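Local coordinates for 3-keto-5-aminohexanoate cleavage protein (Archaeoglobus fulgidus, PDB 3LOT) that probably cleaves 3-keto-5-aminohexanoate, as a zinc-dependent member of the beta-keto acid cleavage enzyme family with a TIM-barrel fold, at residues V10-T15 / K274-Q279; P21-Y26 / K128-F133; A112-G117 / E158-I163. All blocks are in the same frame, centred on the assembly; numbering follows the deposited sequence.

Interaction 1. Residues V10-T15 / K274-Q279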
ATOM      1  N   VAL D  10      20.239 -17.751  -4.274  1.00 12.20           N
ATOM      2  CA  VAL D  10      19.235 -18.790  -4.418  1.00 11.11           C
ATOM      3  C   VAL D  10      19.442 -19.901  -3.365  1.00 11.92           C
ATOM      4  O   VAL D  10      20.502 -20.596  -3.356  1.00 11.79           O
ATOM      5  CB  VAL D  10      19.263 -19.381  -5.816  1.00 11.45           C
ATOM      6  CG1 VAL D  10      18.066 -20.370  -5.989  1.00 11.38           C
ATOM      7  CG2 VAL D  10      19.150 -18.258  -6.897  1.00  9.76           C
ATOM      8  N   THR D  11      18.453 -20.068  -2.479  1.00 11.73           N
ATOM      9  CA  THR D  11      18.495 -21.100  -1.449  1.00 12.23           C
ATOM     10  C   THR D  11      17.661 -22.259  -1.893  1.00 11.78           C
ATOM     11  O   THR D  11      16.576 -22.058  -2.462  1.00 11.66           O
ATOM     12  CB  THR D  11      17.962 -20.599  -0.100  1.00 12.08           C
ATOM     13  OG1 THR D  11      18.818 -19.554   0.370  1.00 16.65           O
ATOM     14  CG2 THR D  11      17.954 -21.773   0.912  1.00 13.49           C
ATOM     15  N   CYS D  12      18.146 -23.486  -1.701  1.00 11.51           N
ATOM     16  CA  CYS D  12      17.280 -24.633  -2.009  1.00 11.70           C
ATOM     17  C   CYS D  12      16.898 -25.410  -0.754  1.00 11.39           C
ATOM     18  O   CYS D  12      17.767 -25.933  -0.079  1.00 11.85           O
ATOM     19  CB  CYS D  12      17.883 -25.546  -3.070  1.00 11.72           C
ATOM     20  SG  CYS D  12      16.630 -26.710  -3.715  1.00 14.17           S
ATOM     21  N   ALA D  13      15.601 -25.420  -0.438  1.00 11.94           N
ATOM     22  CA  ALA D  13      15.062 -26.116   0.743  1.00 11.62           C
ATOM     23  C   ALA D  13      14.726 -27.566   0.374  1.00 11.61           C
ATOM     24  O   ALA D  13      13.760 -27.837  -0.324  1.00  9.71           O
ATOM     25  CB  ALA D  13      13.847 -25.372   1.300  1.00 11.59           C
ATOM     26  N   ILE D  14      15.538 -28.496   0.862  1.00 11.63           N
ATOM     27  CA  ILE D  14      15.619 -29.826   0.260  1.00 11.07           C
ATOM     28  C   ILE D  14      14.426 -30.765   0.556  1.00 11.24           C
ATOM     29  O   ILE D  14      13.981 -31.514  -0.345  1.00 11.26           O
ATOM     30  CB  ILE D  14      16.930 -30.535   0.677  1.00 11.12           C
ATOM     31  CG1 ILE D  14      18.166 -29.754   0.186  1.00 12.64           C
ATOM     32  CG2 ILE D  14      16.961 -32.034   0.233  1.00  7.90           C
ATOM     33  CD1 ILE D  14      18.265 -29.516  -1.351  1.00  8.77           C
ATOM     34  N   THR D  15      13.933 -30.771   1.799  1.00 10.76           N
ATOM     35  CA  THR D  15      12.876 -31.697   2.136  1.00 11.30           C
ATOM     36  C   THR D  15      11.824 -31.232   3.149  1.00 11.03           C
ATOM     37  O   THR D  15      10.667 -31.617   3.052  1.00 10.56           O
ATOM     38  CB  THR D  15      13.431 -33.132   2.486  1.00 11.43           C
ATOM     39  OG1 THR D  15      12.343 -34.082   2.527  1.00 10.68           O
ATOM     40  CG2 THR D  15      14.203 -33.208   3.798  1.00  9.91           C
ATOM     41  N   LYS D 274      10.805 -33.444 -10.450  1.00 15.21           N
ATOM     42  CA  LYS D 274      11.550 -34.680 -10.327  1.00 15.48           C
ATOM     43  C   LYS D 274      12.720 -34.562  -9.381  1.00 14.55           C
ATOM     44  O   LYS D 274      13.269 -35.568  -8.967  1.00 13.44           O
ATOM     45  CB  LYS D 274      12.046 -35.160 -11.699  1.00 16.98           C
ATOM     46  CG  LYS D 274      10.940 -35.877 -12.528  1.00 21.34           C
ATOM     47  CD  LYS D 274      11.521 -36.360 -13.892  1.00 26.97           C
ATOM     48  CE  LYS D 274      10.652 -37.364 -14.623  1.00 26.41           C
ATOM     49  NZ  LYS D 274       9.225 -37.132 -14.408  1.00 30.31           N
ATOM     50  N   SER D 275      13.110 -33.336  -9.050  1.00 13.70           N
ATOM     51  CA  SER D 275      14.208 -33.099  -8.100  1.00 13.63           C
ATOM     52  C   SER D 275      14.233 -31.644  -7.681  1.00 13.27           C
ATOM     53  O   SER D 275      13.668 -30.761  -8.331  1.00 12.87           O
ATOM     54  CB  SER D 275      15.568 -33.387  -8.745  1.00 13.15           C
ATOM     55  OG  SER D 275      15.729 -32.476  -9.837  1.00 13.85           O
ATOM     56  N   ASN D 276      14.975 -31.406  -6.623  1.00 13.86           N
ATOM     57  CA  ASN D 276      15.291 -30.071  -6.209  1.00 13.15           C
ATOM     58  C   ASN D 276      16.027 -29.326  -7.307  1.00 13.00           C
ATOM     59  O   ASN D 276      15.711 -28.155  -7.579  1.00 12.71           O
ATOM     60  CB  ASN D 276      16.123 -30.139  -4.918  1.00 13.71           C
ATOM     61  CG  ASN D 276      15.243 -30.293  -3.696  1.00 13.00           C
ATOM     62  OD1 ASN D 276      14.640 -29.316  -3.227  1.00 12.61           O
ATOM     63  ND2 ASN D 276      15.135 -31.510  -3.199  1.00 10.77           N
ATOM     64  N   ALA D 277      16.962 -30.017  -7.976  1.00 11.89           N
ATOM     65  CA  ALA D 277      17.786 -29.389  -8.992  1.00 12.28           C
ATOM     66  C   ALA D 277      16.920 -28.801 -10.085  1.00 12.17           C
ATOM     67  O   ALA D 277      17.226 -27.767 -10.591  1.00 12.10           O
ATOM     68  CB  ALA D 277      18.818 -30.380  -9.563  1.00 10.43           C
ATOM     69  N   GLU D 278      15.819 -29.455 -10.436  1.00 12.36           N
ATOM     70  CA  GLU D 278      14.951 -28.944 -11.482  1.00 13.29           C
ATOM     71  C   GLU D 278      14.363 -27.541 -11.215  1.00 13.02           C
ATOM     72  O   GLU D 278      14.254 -26.712 -12.113  1.00 12.30           O
ATOM     73  CB  GLU D 278      13.809 -29.941 -11.727  1.00 13.69           C
ATOM     74  CG  GLU D 278      13.154 -29.784 -13.035  1.00 17.18           C
ATOM     75  CD  GLU D 278      11.884 -30.648 -13.187  1.00 22.47           C
ATOM     76  OE1 GLU D 278      11.419 -31.263 -12.208  1.00 26.07           O
ATOM     77  OE2 GLU D 278      11.344 -30.688 -14.304  1.00 25.11           O
ATOM     78  N   GLN D 279      13.954 -27.312  -9.974  1.00 13.78           N
ATOM     79  CA  GLN D 279      13.440 -26.021  -9.534  1.00 13.29           C
ATOM     80  C   GLN D 279      14.572 -24.995  -9.436  1.00 13.32           C
ATOM     81  O   GLN D 279      14.398 -23.832  -9.799  1.00 13.17           O
ATOM     82  CB  GLN D 279      12.766 -26.178  -8.166  1.00 13.83           C
ATOM     83  CG  GLN D 279      11.429 -26.905  -8.197  1.00 14.61           C
ATOM     84  CD  GLN D 279      10.858 -27.163  -6.794  1.00 14.07           C
ATOM     85  OE1 GLN D 279      11.528 -26.921  -5.789  1.00 16.39           O
ATOM     86  NE2 GLN D 279       9.619 -27.624  -6.732  1.00 12.18           N
TER
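N276, in the first turn of the helix that runs to residue 289, reaches across to the end of strand 7-13 and meets C12, A13 and I14 with its amide. Its CG lies anti to its own carbonyl carbon (chi1 -83°), which brings the amide against the strand end. ND2 gives a hydrogen bond to I14 O at 3.1 Å, arriving in the carbonyl plane on a lone pair, while the acceptor stands 15° out of the amide plane of N276. The carbonyl oxygen of the amide, OD1, lies 3.4 Å from A13 O, two acceptors with no bond between them; OD1 instead accepts from the backbone N of L261. C12, its SG anti to the backbone N (chi1 -166°), brings the sulfur to 3.3 Å from N276 OD1 and 3.7 Å from N276 CB. The side chain of I14 crosses that of N276 at about a right angle, with CD1 3.9 Å from CG of the amide. Just before the helix, S275 is the N-cap, its OG accepting from E278 N at 3.1 Å. An alanine in place of N276 would remove the amide and is likely to leave I14 O and L261 N without their side-chain mate. One buried amide thus serves a carbonyl and an N-H of two separate backbone segments, tying the helix to the barrel beside A13, whose side chain packs on the zinc ligands H50 and E262.

Interaction 2. Residues P21-Y26 / K128-F133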
ATOM      1  N   PRO D  21       6.059 -38.551   2.367  1.00 13.91           N
ATOM      2  CA  PRO D  21       6.535 -39.423   1.276  1.00 14.35           C
ATOM      3  C   PRO D  21       5.529 -39.807   0.238  1.00 14.79           C
ATOM      4  O   PRO D  21       5.834 -39.826  -0.967  1.00 14.84           O
ATOM      5  CB  PRO D  21       6.956 -40.680   2.015  1.00 14.94           C
ATOM      6  CG  PRO D  21       7.457 -40.137   3.305  1.00 15.39           C
ATOM      7  CD  PRO D  21       6.488 -39.086   3.671  1.00 14.80           C
ATOM      8  N   SER D  22       4.337 -40.131   0.706  1.00 14.48           N
ATOM      9  CA  SER D  22       3.294 -40.598  -0.186  1.00 14.67           C
ATOM     10  C   SER D  22       2.823 -39.494  -1.126  1.00 14.51           C
ATOM     11  O   SER D  22       2.156 -39.790  -2.117  1.00 14.56           O
ATOM     12  CB  SER D  22       2.117 -41.175   0.617  1.00 15.13           C
ATOM     13  OG  SER D  22       2.549 -42.290   1.420  1.00 17.03           O
HETATM   14  N   MSE D  23       3.152 -38.233  -0.865  1.00 14.59           N
HETATM   15  CA  MSE D  23       2.688 -37.163  -1.754  1.00 14.74           C
HETATM   16  C   MSE D  23       3.511 -37.102  -3.027  1.00 15.38           C
HETATM   17  O   MSE D  23       3.003 -36.666  -4.062  1.00 16.89           O
HETATM   18  CB  MSE D  23       2.673 -35.792  -1.083  1.00 14.23           C
HETATM   19  CG  MSE D  23       1.787 -35.711   0.172  1.00 14.01           C
HETATM   20 SE   MSE D  23       1.969 -34.018   1.066  0.75  8.75          SE
HETATM   21  CE  MSE D  23       0.948 -34.472   2.650  1.00  9.21           C
ATOM     22  N   SER D  24       4.769 -37.519  -2.971  1.00 14.94           N
ATOM     23  CA  SER D  24       5.596 -37.528  -4.160  1.00 14.26           C
ATOM     24  C   SER D  24       6.761 -38.473  -4.015  1.00 14.05           C
ATOM     25  O   SER D  24       7.494 -38.449  -3.021  1.00 11.72           O
ATOM     26  CB  SER D  24       6.127 -36.146  -4.488  1.00 15.13           C
ATOM     27  OG  SER D  24       7.067 -36.199  -5.568  1.00 16.06           O
ATOM     28  N   PRO D  25       6.975 -39.292  -5.045  1.00 13.69           N
ATOM     29  CA  PRO D  25       8.112 -40.191  -4.929  1.00 14.15           C
ATOM     30  C   PRO D  25       9.434 -39.458  -5.053  1.00 13.22           C
ATOM     31  O   PRO D  25      10.431 -40.075  -4.838  1.00 13.44           O
ATOM     32  CB  PRO D  25       7.939 -41.155  -6.094  1.00 14.13           C
ATOM     33  CG  PRO D  25       7.114 -40.421  -7.038  1.00 14.78           C
ATOM     34  CD  PRO D  25       6.213 -39.525  -6.275  1.00 13.36           C
ATOM     35  N   TYR D  26       9.436 -38.174  -5.390  1.00 12.93           N
ATOM     36  CA  TYR D  26      10.696 -37.419  -5.477  1.00 13.20           C
ATOM     37  C   TYR D  26      11.061 -36.651  -4.200  1.00 12.72           C
ATOM     38  O   TYR D  26      12.159 -36.063  -4.101  1.00 12.36           O
ATOM     39  CB  TYR D  26      10.625 -36.485  -6.673  1.00 13.10           C
ATOM     40  CG  TYR D  26      10.103 -37.214  -7.887  1.00 14.18           C
ATOM     41  CD1 TYR D  26      10.837 -38.244  -8.475  1.00 14.07           C
ATOM     42  CD2 TYR D  26       8.847 -36.907  -8.419  1.00 13.88           C
ATOM     43  CE1 TYR D  26      10.344 -38.910  -9.617  1.00 14.95           C
ATOM     44  CE2 TYR D  26       8.353 -37.575  -9.514  1.00 13.37           C
ATOM     45  CZ  TYR D  26       9.082 -38.569 -10.112  1.00 13.21           C
ATOM     46  OH  TYR D  26       8.530 -39.197 -11.222  1.00 11.58           O
ATOM     47  N   LYS D 128      -7.713 -33.909   2.240  1.00 25.42           N
ATOM     48  CA  LYS D 128      -8.760 -33.935   1.218  1.00 27.08           C
ATOM     49  C   LYS D 128      -8.155 -34.321  -0.115  1.00 27.61           C
ATOM     50  O   LYS D 128      -8.852 -34.824  -0.994  1.00 28.56           O
ATOM     51  CB  LYS D 128      -9.441 -32.571   1.106  1.00 27.45           C
ATOM     52  CG  LYS D 128     -10.147 -32.137   2.365  1.00 29.29           C
ATOM     53  CD  LYS D 128     -10.879 -30.776   2.209  1.00 33.62           C
ATOM     54  CE  LYS D 128      -9.936 -29.577   2.008  1.00 35.32           C
ATOM     55  NZ  LYS D 128     -10.414 -28.293   2.688  1.00 38.47           N
ATOM     56  N   LYS D 129      -6.848 -34.093  -0.251  1.00 28.14           N
ATOM     57  CA  LYS D 129      -6.144 -34.199  -1.528  1.00 28.65           C
ATOM     58  C   LYS D 129      -5.420 -35.528  -1.680  1.00 28.40           C
ATOM     59  O   LYS D 129      -5.250 -36.017  -2.809  1.00 29.07           O
ATOM     60  CB  LYS D 129      -5.151 -33.049  -1.661  1.00 28.99           C
ATOM     61  CG  LYS D 129      -4.226 -33.069  -2.905  1.00 31.53           C
ATOM     62  CD  LYS D 129      -3.584 -31.686  -3.155  1.00 34.82           C
ATOM     63  CE  LYS D 129      -2.795 -31.602  -4.515  1.00 37.80           C
ATOM     64  NZ  LYS D 129      -1.281 -31.590  -4.359  1.00 39.04           N
ATOM     65  N   TYR D 130      -4.978 -36.088  -0.557  1.00 26.92           N
ATOM     66  CA  TYR D 130      -4.304 -37.370  -0.543  1.00 26.38           C
ATOM     67  C   TYR D 130      -5.084 -38.369   0.272  1.00 26.67           C
ATOM     68  O   TYR D 130      -5.270 -38.199   1.472  1.00 26.99           O
ATOM     69  CB  TYR D 130      -2.913 -37.186   0.049  1.00 25.90           C
ATOM     70  CG  TYR D 130      -2.083 -36.202  -0.720  1.00 23.72           C
ATOM     71  CD1 TYR D 130      -1.333 -36.610  -1.831  1.00 23.62           C
ATOM     72  CD2 TYR D 130      -2.040 -34.851  -0.368  1.00 21.37           C
ATOM     73  CE1 TYR D 130      -0.554 -35.698  -2.561  1.00 20.78           C
ATOM     74  CE2 TYR D 130      -1.261 -33.942  -1.103  1.00 21.25           C
ATOM     75  CZ  TYR D 130      -0.542 -34.379  -2.208  1.00 20.94           C
ATOM     76  OH  TYR D 130       0.231 -33.488  -2.923  1.00 22.52           O
ATOM     77  N   LYS D 131      -5.532 -39.441  -0.356  1.00 27.75           N
ATOM     78  CA  LYS D 131      -6.391 -40.387   0.367  1.00 28.60           C
ATOM     79  C   LYS D 131      -5.670 -41.633   0.858  1.00 28.39           C
ATOM     80  O   LYS D 131      -6.029 -42.181   1.899  1.00 29.52           O
ATOM     81  CB  LYS D 131      -7.595 -40.773  -0.476  1.00 28.93           C
ATOM     82  CG  LYS D 131      -8.384 -39.568  -1.033  1.00 31.47           C
ATOM     83  CD  LYS D 131      -8.713 -38.468   0.030  1.00 34.49           C
ATOM     84  CE  LYS D 131     -10.211 -38.289   0.284  1.00 35.43           C
ATOM     85  NZ  LYS D 131     -10.468 -36.953   0.907  1.00 37.67           N
ATOM     86  N   GLU D 132      -4.644 -42.052   0.135  1.00 27.37           N
ATOM     87  CA  GLU D 132      -3.897 -43.245   0.466  1.00 27.04           C
ATOM     88  C   GLU D 132      -2.463 -42.908   0.780  1.00 24.90           C
ATOM     89  O   GLU D 132      -1.837 -42.144   0.065  1.00 25.47           O
ATOM     90  CB  GLU D 132      -3.925 -44.206  -0.712  1.00 28.31           C
ATOM     91  CG  GLU D 132      -5.316 -44.569  -1.133  1.00 30.85           C
ATOM     92  CD  GLU D 132      -5.521 -46.041  -1.019  1.00 37.27           C
ATOM     93  OE1 GLU D 132      -5.140 -46.770  -1.970  1.00 39.95           O
ATOM     94  OE2 GLU D 132      -6.032 -46.471   0.044  1.00 42.82           O
ATOM     95  N   PHE D 133      -1.937 -43.525   1.828  1.00 22.31           N
ATOM     96  CA  PHE D 133      -0.596 -43.249   2.307  1.00 20.43           C
ATOM     97  C   PHE D 133       0.164 -44.536   2.539  1.00 19.58           C
ATOM     98  O   PHE D 133      -0.382 -45.484   3.102  1.00 18.60           O
ATOM     99  CB  PHE D 133      -0.689 -42.490   3.642  1.00 19.22           C
ATOM    100  CG  PHE D 133      -1.341 -41.151   3.530  1.00 17.70           C
ATOM    101  CD1 PHE D 133      -2.711 -41.015   3.706  1.00 17.39           C
ATOM    102  CD2 PHE D 133      -0.587 -40.021   3.264  1.00 17.20           C
ATOM    103  CE1 PHE D 133      -3.325 -39.750   3.585  1.00 18.95           C
ATOM    104  CE2 PHE D 133      -1.186 -38.768   3.175  1.00 17.20           C
ATOM    105  CZ  PHE D 133      -2.577 -38.646   3.331  1.00 15.20           C
TER
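S22 and F133 bring their CA atoms to 5.3 Å, and those of M23 and Y130 lie 7.1 Å apart, where the short 3-10 turn 21-23 meets an irregular loop; no hydrogen bond joins the two backbones. M23, a selenomethionine, and Y130 make up the larger part of the contact. The CG of M23 lies anti to the carbonyl carbon (chi1 -59°) and the chain continues extended, crossing the side chain of Y130 at about a right angle. CG sits over the centre of one face of the tyrosine ring, 3.5 Å from the centroid and 10° off the normal, a CH-pi contact. The selenium follows over the same face, 4.3 Å from the centroid, in a Met-aromatic contact, while CB approaches CE1 of Y130 at 3.6 Å. The opposite face of that ring is covered toward its rim by CG of K129, so the ring is sandwiched between two aliphatic chains. K129 runs on extended past the ring, and its NZ lies 2.8 Å from Y130 OH in a hydrogen bond; the same amino group also bonds the hydroxyl of Y266. S22 meets F133 more lightly: OG lies 3.4 Å from F133 CA, and CB approaches the phenylalanine ring obliquely. The hydroxyl itself is bonded to E138 and to the backbone N of K134. The contact joins the loop between strand 7-13 and helix 31-43 to the loop that precedes helix 137-144; that helix adds E138 beside S22 and F133, and L142 against M23.

Interaction 3. Residues A112-G117 / E158-I163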
ATOM      1  N   ALA D 112      21.340 -20.902  10.623  1.00 12.66           N
ATOM      2  CA  ALA D 112      20.236 -21.795  10.949  1.00 13.18           C
ATOM      3  C   ALA D 112      18.936 -21.005  11.083  1.00 15.05           C
ATOM      4  O   ALA D 112      18.966 -19.791  11.295  1.00 14.05           O
ATOM      5  CB  ALA D 112      20.495 -22.577  12.180  1.00 12.50           C
ATOM      6  N   THR D 113      17.799 -21.675  10.923  1.00 15.28           N
ATOM      7  CA  THR D 113      16.565 -20.914  10.883  1.00 17.72           C
ATOM      8  C   THR D 113      16.136 -20.591  12.318  1.00 19.24           C
ATOM      9  O   THR D 113      16.483 -21.310  13.245  1.00 20.64           O
ATOM     10  CB  THR D 113      15.452 -21.581  10.031  1.00 17.34           C
ATOM     11  OG1 THR D 113      15.062 -22.840  10.558  1.00 17.83           O
ATOM     12  CG2 THR D 113      15.951 -21.784   8.639  1.00 19.98           C
ATOM     13  N   PHE D 114      15.387 -19.496  12.447  1.00 19.98           N
ATOM     14  CA  PHE D 114      15.061 -18.831  13.701  1.00 20.94           C
ATOM     15  C   PHE D 114      13.664 -18.246  13.472  1.00 21.57           C
ATOM     16  O   PHE D 114      13.554 -17.126  13.006  1.00 21.86           O
ATOM     17  CB  PHE D 114      16.084 -17.693  13.919  1.00 20.90           C
ATOM     18  CG  PHE D 114      16.164 -17.164  15.321  1.00 18.95           C
ATOM     19  CD1 PHE D 114      15.111 -16.485  15.873  1.00 18.16           C
ATOM     20  CD2 PHE D 114      17.325 -17.310  16.044  1.00 18.22           C
ATOM     21  CE1 PHE D 114      15.210 -15.948  17.143  1.00 22.97           C
ATOM     22  CE2 PHE D 114      17.468 -16.775  17.315  1.00 20.31           C
ATOM     23  CZ  PHE D 114      16.408 -16.075  17.893  1.00 19.42           C
ATOM     24  N   ASN D 115      12.636 -19.044  13.773  1.00 20.62           N
ATOM     25  CA  ASN D 115      11.210 -18.685  13.629  1.00 20.77           C
ATOM     26  C   ASN D 115      10.671 -17.649  14.649  1.00 19.24           C
ATOM     27  O   ASN D 115      10.863 -17.783  15.872  1.00 20.56           O
ATOM     28  CB  ASN D 115      10.437 -19.951  13.702  1.00 19.96           C
ATOM     29  CG  ASN D 115      10.823 -20.883  12.582  1.00 24.06           C
ATOM     30  OD1 ASN D 115      10.342 -20.717  11.444  1.00 28.85           O
ATOM     31  ND2 ASN D 115      11.716 -21.865  12.875  1.00 24.69           N
HETATM   32  N   MSE D 116      10.031 -16.609  14.137  1.00 16.59           N
HETATM   33  CA  MSE D 116       9.841 -15.372  14.933  1.00 14.53           C
HETATM   34  C   MSE D 116       8.480 -15.160  15.584  1.00 13.81           C
HETATM   35  O   MSE D 116       8.174 -14.040  16.002  1.00 13.97           O
HETATM   36  CB  MSE D 116      10.164 -14.177  14.044  1.00 14.09           C
HETATM   37  CG  MSE D 116      11.579 -14.052  13.730  1.00 12.17           C
HETATM   38 SE   MSE D 116      12.617 -13.651  15.318  0.75 11.15          SE
HETATM   39  CE  MSE D 116      11.589 -12.260  16.095  1.00 15.33           C
ATOM     40  N   GLY D 117       7.681 -16.205  15.733  1.00 12.60           N
ATOM     41  CA  GLY D 117       6.485 -16.096  16.582  1.00 13.63           C
ATOM     42  C   GLY D 117       5.726 -17.388  16.736  1.00 13.65           C
ATOM     43  O   GLY D 117       5.945 -18.314  15.963  1.00 14.36           O
ATOM     44  N   GLU D 158      14.543 -15.187  23.198  1.00 15.85           N
ATOM     45  CA  GLU D 158      15.645 -14.630  23.937  1.00 15.31           C
ATOM     46  C   GLU D 158      16.733 -15.703  24.096  1.00 15.12           C
ATOM     47  O   GLU D 158      17.903 -15.446  23.809  1.00 14.27           O
ATOM     48  CB  GLU D 158      15.183 -14.147  25.310  1.00 15.91           C
ATOM     49  CG  GLU D 158      14.297 -12.918  25.261  1.00 16.02           C
ATOM     50  CD  GLU D 158      13.600 -12.609  26.581  1.00 20.52           C
ATOM     51  OE1 GLU D 158      14.136 -12.969  27.662  1.00 19.61           O
ATOM     52  OE2 GLU D 158      12.517 -11.974  26.542  1.00 20.25           O
ATOM     53  N   ALA D 159      16.337 -16.894  24.538  1.00 14.54           N
ATOM     54  CA  ALA D 159      17.291 -17.988  24.783  1.00 14.88           C
ATOM     55  C   ALA D 159      17.949 -18.437  23.459  1.00 14.52           C
ATOM     56  O   ALA D 159      19.161 -18.712  23.418  1.00 13.87           O
ATOM     57  CB  ALA D 159      16.602 -19.177  25.486  1.00 14.20           C
ATOM     58  N   LEU D 160      17.146 -18.500  22.396  1.00 12.83           N
ATOM     59  CA  LEU D 160      17.621 -18.848  21.057  1.00 12.62           C
ATOM     60  C   LEU D 160      18.644 -17.829  20.539  1.00 13.11           C
ATOM     61  O   LEU D 160      19.674 -18.230  19.990  1.00 12.34           O
ATOM     62  CB  LEU D 160      16.465 -19.006  20.071  1.00 12.84           C
ATOM     63  CG  LEU D 160      16.704 -19.838  18.810  1.00 15.56           C
ATOM     64  CD1 LEU D 160      16.919 -21.275  19.188  1.00 16.35           C
ATOM     65  CD2 LEU D 160      15.544 -19.708  17.806  1.00 16.68           C
ATOM     66  N   SER D 161      18.403 -16.534  20.760  1.00 12.22           N
ATOM     67  CA  SER D 161      19.336 -15.521  20.325  1.00 12.75           C
ATOM     68  C   SER D 161      20.688 -15.768  20.988  1.00 12.96           C
ATOM     69  O   SER D 161      21.723 -15.667  20.332  1.00 12.85           O
ATOM     70  CB  SER D 161      18.811 -14.115  20.608  1.00 13.90           C
ATOM     71  OG  SER D 161      19.041 -13.715  21.964  1.00 17.01           O
ATOM     72  N   ARG D 162      20.687 -16.156  22.267  1.00 13.05           N
ATOM     73  CA  ARG D 162      21.917 -16.441  22.961  1.00 14.44           C
ATOM     74  C   ARG D 162      22.636 -17.685  22.492  1.00 13.92           C
ATOM     75  O   ARG D 162      23.851 -17.673  22.337  1.00 12.82           O
ATOM     76  CB  ARG D 162      21.671 -16.580  24.449  1.00 16.01           C
ATOM     77  CG  ARG D 162      21.399 -15.245  25.131  1.00 22.46           C
ATOM     78  CD  ARG D 162      21.371 -15.423  26.672  1.00 27.55           C
ATOM     79  NE  ARG D 162      20.063 -15.924  27.130  1.00 32.01           N
ATOM     80  CZ  ARG D 162      18.955 -15.176  27.255  1.00 35.03           C
ATOM     81  NH1 ARG D 162      18.973 -13.867  26.964  1.00 35.99           N
ATOM     82  NH2 ARG D 162      17.811 -15.747  27.665  1.00 34.07           N
ATOM     83  N   ILE D 163      21.879 -18.746  22.255  1.00 13.00           N
ATOM     84  CA  ILE D 163      22.413 -19.974  21.712  1.00 13.09           C
ATOM     85  C   ILE D 163      23.124 -19.745  20.364  1.00 14.05           C
ATOM     86  O   ILE D 163      24.229 -20.276  20.124  1.00 14.58           O
ATOM     87  CB  ILE D 163      21.311 -21.056  21.583  1.00 12.98           C
ATOM     88  CG1 ILE D 163      20.918 -21.578  22.955  1.00 12.67           C
ATOM     89  CG2 ILE D 163      21.811 -22.213  20.730  1.00 11.39           C
ATOM     90  CD1 ILE D 163      19.539 -22.223  23.005  1.00 15.21           C
TER
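F114 and L160 both swing CG anti to the backbone N, with chi1 at -163° and -158°, and the two side chains run at each other from opposite directions, one from strand 111-115 and the other from helix 154-166. The second torsion of L160 then sets CD2 over the middle of the phenylalanine ring, 3.4 Å from its centroid and 8° off the normal. This is a CH-pi contact in which a single methyl stands almost squarely over the face. CG of the leucine follows behind, 3.5 Å from F114 CE2. The far end of the ring slides against the helix backbone: CZ lies 3.5 Å from S161 N, and S161 CA is at the ring edge, in plane. S161 turns its own OG back into the helix, where it donates to E158 O at 2.8 Å. That carbonyl also accepts from R162 N, and both donors come from the same face of its plane. F164 of the same helix meets the F114 ring edge-to-face, and L157 and L173 also pack on this phenylalanine. With the serine hydroxyl spent inside the helix, apolar surface dominates the junction. No hydrogen bond or ion pair crosses between the two segments, so shape and CH-pi contact hold the helix against the barrel strand, a strand that pairs in parallel with 82-85 and 170-175.

From the N terminus, strand 7-13 enters interaction 1 first, but its partner on helix 276-289 comes only near the end of the chain, so this contact closes a loop spanning most of the barrel. Interactions 2 and 3 both fall within that span. They cross each other: residues 21-26 come first, then 112-117, then 128-133, then 158-163. Interaction 2 closes a loop of about 100 residues between two peripheral loops and touches interaction 1 where Y26 CB packs on K274 O. Interaction 3, across the chain's centre from both, closes a shorter loop of some 40 residues between strand 111-115 and helix 154-166. Interactions 1 and 3 each fasten a helix to a strand of the same sheet.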